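Local coordinates for protein phosphoribosylaminoimidazole carboxylase, ATPase subunit (Thermotoga maritima, PDB 3AX6) that probably catalyses the ATP-dependent carboxylation of 5-aminoimidazole ribonucleotide with bicarbonate to N5-carboxyaminoimidazole ribonucleotide in purine biosynthesis, at residues L304-G318 with A361-E373. Sequence-based numbering, arbitrary orientation.
Sequences LLGEEGYYGKPALIG and ALRAKKILKVVSE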
ATOM      1  N   LEU A 304      -8.203   2.159 -15.905  1.00 14.95           N
ATOM      2  CA  LEU A 304      -8.110   1.071 -16.858  1.00 16.31           C
ATOM      3  C   LEU A 304      -9.510   0.493 -16.929  1.00 17.99           C
ATOM      4  O   LEU A 304     -10.039   0.024 -15.922  1.00 18.96           O
ATOM      5  CB  LEU A 304      -7.139  -0.004 -16.374  1.00 15.63           C
ATOM      6  CG  LEU A 304      -5.647   0.236 -16.581  1.00 15.25           C
ATOM      7  CD1 LEU A 304      -4.884  -0.979 -16.098  1.00 15.60           C
ATOM      8  CD2 LEU A 304      -5.360   0.475 -18.050  1.00 16.06           C
ATOM      9  N   LEU A 305     -10.119   0.549 -18.110  1.00 18.62           N
ATOM     10  CA  LEU A 305     -11.463   0.022 -18.302  1.00 19.13           C
ATOM     11  C   LEU A 305     -11.381  -1.125 -19.292  1.00 18.60           C
ATOM     12  O   LEU A 305     -10.488  -1.161 -20.135  1.00 19.40           O
ATOM     13  CB  LEU A 305     -12.399   1.098 -18.869  1.00 20.93           C
ATOM     14  CG  LEU A 305     -12.510   2.467 -18.192  1.00 21.92           C
ATOM     15  CD1 LEU A 305     -13.514   3.307 -18.966  1.00 22.20           C
ATOM     16  CD2 LEU A 305     -12.952   2.327 -16.746  1.00 22.49           C
ATOM     17  N   GLY A 306     -12.309  -2.066 -19.192  1.00 18.33           N
ATOM     18  CA  GLY A 306     -12.296  -3.180 -20.120  1.00 17.66           C
ATOM     19  C   GLY A 306     -12.511  -2.661 -21.526  1.00 16.38           C
ATOM     20  O   GLY A 306     -13.380  -1.827 -21.751  1.00 16.40           O
ATOM     21  N   GLU A 307     -11.710  -3.139 -22.468  1.00 17.99           N
ATOM     22  CA  GLU A 307     -11.823  -2.726 -23.859  1.00 18.95           C
ATOM     23  C   GLU A 307     -13.117  -3.261 -24.457  1.00 22.06           C
ATOM     24  O   GLU A 307     -13.659  -4.273 -23.993  1.00 21.06           O
ATOM     25  CB  GLU A 307     -10.641  -3.257 -24.679  1.00 18.96           C
ATOM     26  CG  GLU A 307      -9.306  -2.582 -24.396  1.00 20.43           C
ATOM     27  CD  GLU A 307      -9.343  -1.083 -24.659  1.00 22.65           C
ATOM     28  OE1 GLU A 307      -9.709  -0.678 -25.787  1.00 20.33           O
ATOM     29  OE2 GLU A 307      -9.006  -0.309 -23.736  1.00 24.23           O
ATOM     30  N   GLU A 308     -13.604  -2.578 -25.487  1.00 23.77           N
ATOM     31  CA  GLU A 308     -14.825  -2.988 -26.175  1.00 25.31           C
ATOM     32  C   GLU A 308     -14.659  -4.363 -26.824  1.00 24.17           C
ATOM     33  O   GLU A 308     -13.568  -4.726 -27.259  1.00 24.45           O
ATOM     34  CB  GLU A 308     -15.185  -1.972 -27.257  1.00 26.67           C
ATOM     35  CG  GLU A 308     -15.716  -0.652 -26.742  1.00 31.63           C
ATOM     36  CD  GLU A 308     -15.835   0.389 -27.841  1.00 34.57           C
ATOM     37  OE1 GLU A 308     -16.452   0.091 -28.886  1.00 35.82           O
ATOM     38  OE2 GLU A 308     -15.307   1.507 -27.658  1.00 38.43           O
ATOM     39  N   GLY A 309     -15.747  -5.125 -26.877  1.00 24.36           N
ATOM     40  CA  GLY A 309     -15.706  -6.433 -27.506  1.00 24.99           C
ATOM     41  C   GLY A 309     -14.987  -7.534 -26.755  1.00 24.98           C
ATOM     42  O   GLY A 309     -14.639  -8.562 -27.340  1.00 26.88           O
ATOM     43  N   TYR A 310     -14.758  -7.331 -25.464  1.00 24.24           N
ATOM     44  CA  TYR A 310     -14.088  -8.334 -24.648  1.00 22.09           C
ATOM     45  C   TYR A 310     -14.909  -8.626 -23.411  1.00 20.38           C
ATOM     46  O   TYR A 310     -15.321  -7.710 -22.710  1.00 18.46           O
ATOM     47  CB  TYR A 310     -12.700  -7.852 -24.255  1.00 22.33           C
ATOM     48  CG  TYR A 310     -11.743  -7.845 -25.411  1.00 23.49           C
ATOM     49  CD1 TYR A 310     -11.211  -9.035 -25.902  1.00 24.13           C
ATOM     50  CD2 TYR A 310     -11.394  -6.654 -26.044  1.00 24.55           C
ATOM     51  CE1 TYR A 310     -10.353  -9.043 -26.996  1.00 25.93           C
ATOM     52  CE2 TYR A 310     -10.533  -6.650 -27.141  1.00 26.43           C
ATOM     53  CZ  TYR A 310     -10.018  -7.850 -27.611  1.00 27.16           C
ATOM     54  OH  TYR A 310      -9.176  -7.859 -28.702  1.00 31.00           O
ATOM     55  N   TYR A 311     -15.156  -9.910 -23.167  1.00 20.93           N
ATOM     56  CA  TYR A 311     -15.938 -10.359 -22.018  1.00 21.96           C
ATOM     57  C   TYR A 311     -15.281 -11.607 -21.438  1.00 23.15           C
ATOM     58  O   TYR A 311     -14.570 -12.309 -22.144  1.00 23.50           O
ATOM     59  CB  TYR A 311     -17.360 -10.698 -22.464  1.00 19.57           C
ATOM     60  CG  TYR A 311     -18.064  -9.570 -23.173  1.00 16.76           C
ATOM     61  CD1 TYR A 311     -18.964  -8.747 -22.494  1.00 15.46           C
ATOM     62  CD2 TYR A 311     -17.812  -9.307 -24.520  1.00 14.64           C
ATOM     63  CE1 TYR A 311     -19.597  -7.682 -23.147  1.00 16.63           C
ATOM     64  CE2 TYR A 311     -18.430  -8.251 -25.180  1.00 15.12           C
ATOM     65  CZ  TYR A 311     -19.318  -7.442 -24.491  1.00 14.69           C
ATOM     66  OH  TYR A 311     -19.898  -6.381 -25.130  1.00 14.80           O
ATOM     67  N   GLY A 312     -15.516 -11.878 -20.158  1.00 26.58           N
ATOM     68  CA  GLY A 312     -14.936 -13.059 -19.533  1.00 28.67           C
ATOM     69  C   GLY A 312     -13.751 -12.803 -18.617  1.00 31.24           C
ATOM     70  O   GLY A 312     -13.679 -11.760 -17.958  1.00 31.31           O
ATOM     71  N   LYS A 313     -12.823 -13.761 -18.575  1.00 32.41           N
ATOM     72  CA  LYS A 313     -11.628 -13.662 -17.735  1.00 33.31           C
ATOM     73  C   LYS A 313     -10.698 -12.553 -18.204  1.00 31.78           C
ATOM     74  O   LYS A 313     -10.256 -12.546 -19.354  1.00 31.84           O
ATOM     75  CB  LYS A 313     -10.873 -14.994 -17.711  1.00 34.24           C
ATOM     76  CG  LYS A 313     -11.646 -16.111 -17.031  1.00 39.10           C
ATOM     77  CD  LYS A 313     -10.857 -17.412 -16.970  1.00 40.32           C
ATOM     78  CE  LYS A 313     -11.690 -18.510 -16.327  1.00 40.61           C
ATOM     79  NZ  LYS A 313     -10.938 -19.784 -16.170  1.00 41.69           N
ATOM     80  N   PRO A 314     -10.379 -11.608 -17.306  1.00 30.16           N
ATOM     81  CA  PRO A 314      -9.505 -10.471 -17.599  1.00 29.63           C
ATOM     82  C   PRO A 314      -8.128 -10.912 -18.068  1.00 29.66           C
ATOM     83  O   PRO A 314      -7.623 -11.949 -17.643  1.00 30.19           O
ATOM     84  CB  PRO A 314      -9.428  -9.734 -16.262  1.00 30.46           C
ATOM     85  CG  PRO A 314     -10.665 -10.180 -15.527  1.00 31.14           C
ATOM     86  CD  PRO A 314     -10.729 -11.630 -15.878  1.00 30.22           C
ATOM     87  N   ALA A 315      -7.532 -10.114 -18.946  1.00 28.85           N
ATOM     88  CA  ALA A 315      -6.199 -10.377 -19.474  1.00 27.23           C
ATOM     89  C   ALA A 315      -5.574  -9.029 -19.843  1.00 27.67           C
ATOM     90  O   ALA A 315      -6.225  -8.178 -20.458  1.00 26.21           O
ATOM     91  CB  ALA A 315      -6.282 -11.278 -20.695  1.00 28.12           C
ATOM     92  N   LEU A 316      -4.316  -8.833 -19.463  1.00 25.72           N
ATOM     93  CA  LEU A 316      -3.629  -7.581 -19.733  1.00 24.76           C
ATOM     94  C   LEU A 316      -2.700  -7.606 -20.939  1.00 24.92           C
ATOM     95  O   LEU A 316      -2.080  -8.624 -21.242  1.00 24.74           O
ATOM     96  CB  LEU A 316      -2.819  -7.171 -18.508  1.00 24.03           C
ATOM     97  CG  LEU A 316      -3.594  -6.760 -17.264  1.00 25.80           C
ATOM     98  CD1 LEU A 316      -2.659  -6.774 -16.064  1.00 27.05           C
ATOM     99  CD2 LEU A 316      -4.193  -5.377 -17.473  1.00 25.53           C
ATOM    100  N   ILE A 317      -2.616  -6.474 -21.629  1.00 24.54           N
ATOM    101  CA  ILE A 317      -1.719  -6.344 -22.762  1.00 24.06           C
ATOM    102  C   ILE A 317      -0.948  -5.041 -22.599  1.00 21.33           C
ATOM    103  O   ILE A 317      -1.498  -4.036 -22.156  1.00 18.68           O
ATOM    104  CB  ILE A 317      -2.454  -6.326 -24.133  1.00 26.06           C
ATOM    105  CG1 ILE A 317      -3.209  -5.011 -24.317  1.00 28.69           C
ATOM    106  CG2 ILE A 317      -3.389  -7.523 -24.246  1.00 27.93           C
ATOM    107  CD1 ILE A 317      -3.860  -4.883 -25.679  1.00 31.09           C
ATOM    108  N   GLY A 318       0.334  -5.079 -22.945  1.00 20.85           N
ATOM    109  CA  GLY A 318       1.178  -3.903 -22.847  1.00 19.36           C
ATOM    110  C   GLY A 318       1.902  -3.745 -21.521  1.00 18.18           C
ATOM    111  O   GLY A 318       2.572  -2.740 -21.305  1.00 18.50           O
ATOM    112  N   ALA A 361       1.933   9.097 -19.107  1.00 16.40           N
ATOM    113  CA  ALA A 361       0.626   8.505 -18.855  1.00 17.28           C
ATOM    114  C   ALA A 361      -0.208   8.338 -20.115  1.00 18.71           C
ATOM    115  O   ALA A 361      -0.779   7.272 -20.346  1.00 19.20           O
ATOM    116  CB  ALA A 361      -0.134   9.333 -17.836  1.00 15.91           C
ATOM    117  N   LEU A 362      -0.287   9.391 -20.926  1.00 20.63           N
ATOM    118  CA  LEU A 362      -1.072   9.336 -22.159  1.00 22.03           C
ATOM    119  C   LEU A 362      -0.471   8.363 -23.158  1.00 23.07           C
ATOM    120  O   LEU A 362      -1.183   7.734 -23.937  1.00 22.97           O
ATOM    121  CB  LEU A 362      -1.175  10.724 -22.789  1.00 20.69           C
ATOM    122  CG  LEU A 362      -1.940  11.748 -21.953  1.00 19.48           C
ATOM    123  CD1 LEU A 362      -2.111  13.033 -22.759  1.00 17.17           C
ATOM    124  CD2 LEU A 362      -3.303  11.171 -21.562  1.00 16.97           C
ATOM    125  N   ARG A 363       0.849   8.248 -23.126  1.00 24.63           N
ATOM    126  CA  ARG A 363       1.565   7.347 -24.012  1.00 25.84           C
ATOM    127  C   ARG A 363       1.272   5.900 -23.612  1.00 25.03           C
ATOM    128  O   ARG A 363       1.124   5.022 -24.468  1.00 23.84           O
ATOM    129  CB  ARG A 363       3.063   7.636 -23.919  1.00 29.41           C
ATOM    130  CG  ARG A 363       3.933   6.831 -24.859  1.00 34.54           C
ATOM    131  CD  ARG A 363       5.316   7.449 -24.926  1.00 37.84           C
ATOM    132  NE  ARG A 363       5.956   7.469 -23.618  1.00 42.74           N
ATOM    133  CZ  ARG A 363       7.050   8.167 -23.335  1.00 46.83           C
ATOM    134  NH1 ARG A 363       7.625   8.907 -24.275  1.00 49.54           N
ATOM    135  NH2 ARG A 363       7.571   8.128 -22.116  1.00 48.39           N
ATOM    136  N   ALA A 364       1.180   5.662 -22.305  1.00 22.58           N
ATOM    137  CA  ALA A 364       0.903   4.330 -21.782  1.00 21.70           C
ATOM    138  C   ALA A 364      -0.592   4.000 -21.836  1.00 21.90           C
ATOM    139  O   ALA A 364      -0.978   2.832 -21.839  1.00 20.06           O
ATOM    140  CB  ALA A 364       1.409   4.222 -20.350  1.00 19.96           C
ATOM    141  N   LYS A 365      -1.427   5.034 -21.866  1.00 22.58           N
ATOM    142  CA  LYS A 365      -2.874   4.848 -21.919  1.00 26.06           C
ATOM    143  C   LYS A 365      -3.277   4.078 -23.177  1.00 27.31           C
ATOM    144  O   LYS A 365      -4.355   3.485 -23.232  1.00 28.10           O
ATOM    145  CB  LYS A 365      -3.577   6.212 -21.893  1.00 27.44           C
ATOM    146  CG  LYS A 365      -5.092   6.160 -22.077  1.00 26.82           C
ATOM    147  CD  LYS A 365      -5.712   7.542 -21.898  1.00 27.80           C
ATOM    148  CE  LYS A 365      -7.183   7.557 -22.295  1.00 29.09           C
ATOM    149  NZ  LYS A 365      -7.987   6.538 -21.562  1.00 32.95           N
ATOM    150  N   LYS A 366      -2.403   4.084 -24.180  1.00 27.75           N
ATOM    151  CA  LYS A 366      -2.660   3.390 -25.440  1.00 27.97           C
ATOM    152  C   LYS A 366      -2.023   2.012 -25.459  1.00 27.01           C
ATOM    153  O   LYS A 366      -2.355   1.185 -26.306  1.00 26.18           O
ATOM    154  CB  LYS A 366      -2.111   4.206 -26.609  1.00 29.61           C
ATOM    155  CG  LYS A 366      -2.736   5.585 -26.741  1.00 34.24           C
ATOM    156  CD  LYS A 366      -2.056   6.402 -27.825  1.00 37.08           C
ATOM    157  CE  LYS A 366      -2.677   7.784 -27.930  1.00 38.86           C
ATOM    158  NZ  LYS A 366      -1.943   8.643 -28.898  1.00 42.37           N
ATOM    159  N   ILE A 367      -1.114   1.771 -24.518  1.00 26.09           N
ATOM    160  CA  ILE A 367      -0.393   0.505 -24.418  1.00 25.80           C
ATOM    161  C   ILE A 367      -1.038  -0.507 -23.467  1.00 26.26           C
ATOM    162  O   ILE A 367      -1.189  -1.682 -23.807  1.00 26.58           O
ATOM    163  CB  ILE A 367       1.063   0.768 -23.970  1.00 26.20           C
ATOM    164  CG1 ILE A 367       1.764   1.633 -25.019  1.00 26.90           C
ATOM    165  CG2 ILE A 367       1.803  -0.540 -23.746  1.00 23.33           C
ATOM    166  CD1 ILE A 367       3.188   2.011 -24.654  1.00 27.69           C
ATOM    167  N   LEU A 368      -1.392  -0.052 -22.268  1.00 26.68           N
ATOM    168  CA  LEU A 368      -2.023  -0.910 -21.274  1.00 26.54           C
ATOM    169  C   LEU A 368      -3.484  -1.109 -21.616  1.00 27.54           C
ATOM    170  O   LEU A 368      -4.214  -0.140 -21.803  1.00 30.04           O
ATOM    171  CB  LEU A 368      -1.922  -0.282 -19.884  1.00 25.41           C
ATOM    172  CG  LEU A 368      -0.813  -0.809 -18.979  1.00 25.10           C
ATOM    173  CD1 LEU A 368      -0.881  -0.121 -17.621  1.00 24.15           C
ATOM    174  CD2 LEU A 368      -0.966  -2.316 -18.829  1.00 23.01           C
ATOM    175  N   LYS A 369      -3.920  -2.362 -21.691  1.00 28.79           N
ATOM    176  CA  LYS A 369      -5.311  -2.641 -22.014  1.00 28.20           C
ATOM    177  C   LYS A 369      -5.838  -3.916 -21.374  1.00 27.60           C
ATOM    178  O   LYS A 369      -5.171  -4.949 -21.382  1.00 28.85           O
ATOM    179  CB  LYS A 369      -5.483  -2.707 -23.533  1.00 29.17           C
ATOM    180  CG  LYS A 369      -5.108  -1.408 -24.223  1.00 32.71           C
ATOM    181  CD  LYS A 369      -5.518  -1.373 -25.680  1.00 36.66           C
ATOM    182  CE  LYS A 369      -5.213  -0.008 -26.287  1.00 38.60           C
ATOM    183  NZ  LYS A 369      -5.825   1.099 -25.490  1.00 39.59           N
ATOM    184  N   VAL A 370      -7.033  -3.826 -20.804  1.00 26.12           N
ATOM    185  CA  VAL A 370      -7.676  -4.969 -20.176  1.00 24.21           C
ATOM    186  C   VAL A 370      -8.519  -5.640 -21.246  1.00 25.12           C
ATOM    187  O   VAL A 370      -9.440  -5.047 -21.792  1.00 24.47           O
ATOM    188  CB  VAL A 370      -8.582  -4.541 -19.019  1.00 22.98           C
ATOM    189  CG1 VAL A 370      -9.239  -5.763 -18.394  1.00 21.37           C
ATOM    190  CG2 VAL A 370      -7.773  -3.769 -17.989  1.00 22.16           C
ATOM    191  N   VAL A 371      -8.180  -6.886 -21.537  1.00 28.64           N
ATOM    192  CA  VAL A 371      -8.848  -7.677 -22.557  1.00 30.18           C
ATOM    193  C   VAL A 371      -9.366  -8.970 -21.927  1.00 33.29           C
ATOM    194  O   VAL A 371      -9.319  -9.136 -20.709  1.00 33.20           O
ATOM    195  CB  VAL A 371      -7.836  -7.949 -23.711  1.00 29.80           C
ATOM    196  CG1 VAL A 371      -8.197  -9.189 -24.503  1.00 31.53           C
ATOM    197  CG2 VAL A 371      -7.796  -6.740 -24.629  1.00 27.70           C
ATOM    198  N   SER A 372      -9.889  -9.871 -22.749  1.00 37.00           N
ATOM    199  CA  SER A 372     -10.399 -11.141 -22.261  1.00 40.75           C
ATOM    200  C   SER A 372      -9.395 -12.239 -22.567  1.00 43.65           C
ATOM    201  O   SER A 372      -8.644 -12.165 -23.544  1.00 43.47           O
ATOM    202  CB  SER A 372     -11.720 -11.487 -22.943  1.00 40.46           C
ATOM    203  OG  SER A 372     -11.493 -11.900 -24.278  1.00 40.38           O
ATOM    204  N   GLU A 373      -9.397 -13.261 -21.725  1.00 47.05           N
ATOM    205  CA  GLU A 373      -8.511 -14.398 -21.893  1.00 50.74           C
ATOM    206  C   GLU A 373      -9.170 -15.354 -22.891  1.00 52.31           C
ATOM    207  O   GLU A 373      -9.651 -16.423 -22.451  1.00 53.68           O
ATOM    208  CB  GLU A 373      -8.310 -15.093 -20.548  1.00 52.80           C
ATOM    209  CG  GLU A 373      -7.115 -16.019 -20.482  1.00 55.61           C
ATOM    210  CD  GLU A 373      -7.051 -16.759 -19.163  1.00 58.24           C
ATOM    211  OE1 GLU A 373      -7.257 -16.110 -18.113  1.00 58.86           O
ATOM    212  OE2 GLU A 373      -6.790 -17.982 -19.178  1.00 58.51           O
TER
HETATM  213  O   HOH W   1      -8.188  -1.064 -21.399  1.00 26.49           O
HETATM  214  O   HOH W   2     -14.720 -11.553 -25.174  1.00 21.05           O
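Val371 pairs with Ala315 in a two-stranded antiparallel ribbon, 314-317 against 369-372, whose register follows from the run of pairs Pro314-Ser372, Ala315-Val371, Leu316-Val370 and Ile317-Lys369; the nearly straight bond from Val371 N to Ala315 O (2.6 Å, 169° at the hydrogen) agrees with it. Ile317 and Lys369 are bonded both ways, and packing is tight there: Ile317 CG1 lies 3.3 Å from Lys369 CB, closer than usual carbon contact. On the face that carries Leu316 and Val370, buried Val370 sets CG2 4.0 Å from Leu316 CD2 and also meets Leu304 CB and Met344. On the face bearing Val371, Tyr310 lies over that valine. Val371 CG1, swung trans to the amide nitrogen (chi1 156°), makes a CH-pi contact 3.6 Å from the Tyr310 ring centroid, 27° off the normal and offset toward the CD1-CE1 rim; Ser372 OG lies at the ring edge. With an alanine here, both Val371 methyls would probably lose their aromatic cover. Glu307 N donates to Val370 O (3.0 Å), tying the loop after strand 299-305 to 369-372. The polar margin is looser: Glu307 OE2 and Lys369 NZ make a long salt bridge of 3.9 Å, and a water links Leu305 O, Glu307 OE2 and Val370 N. The arrangement is an antiparallel beta ribbon in the PurK C-terminal region.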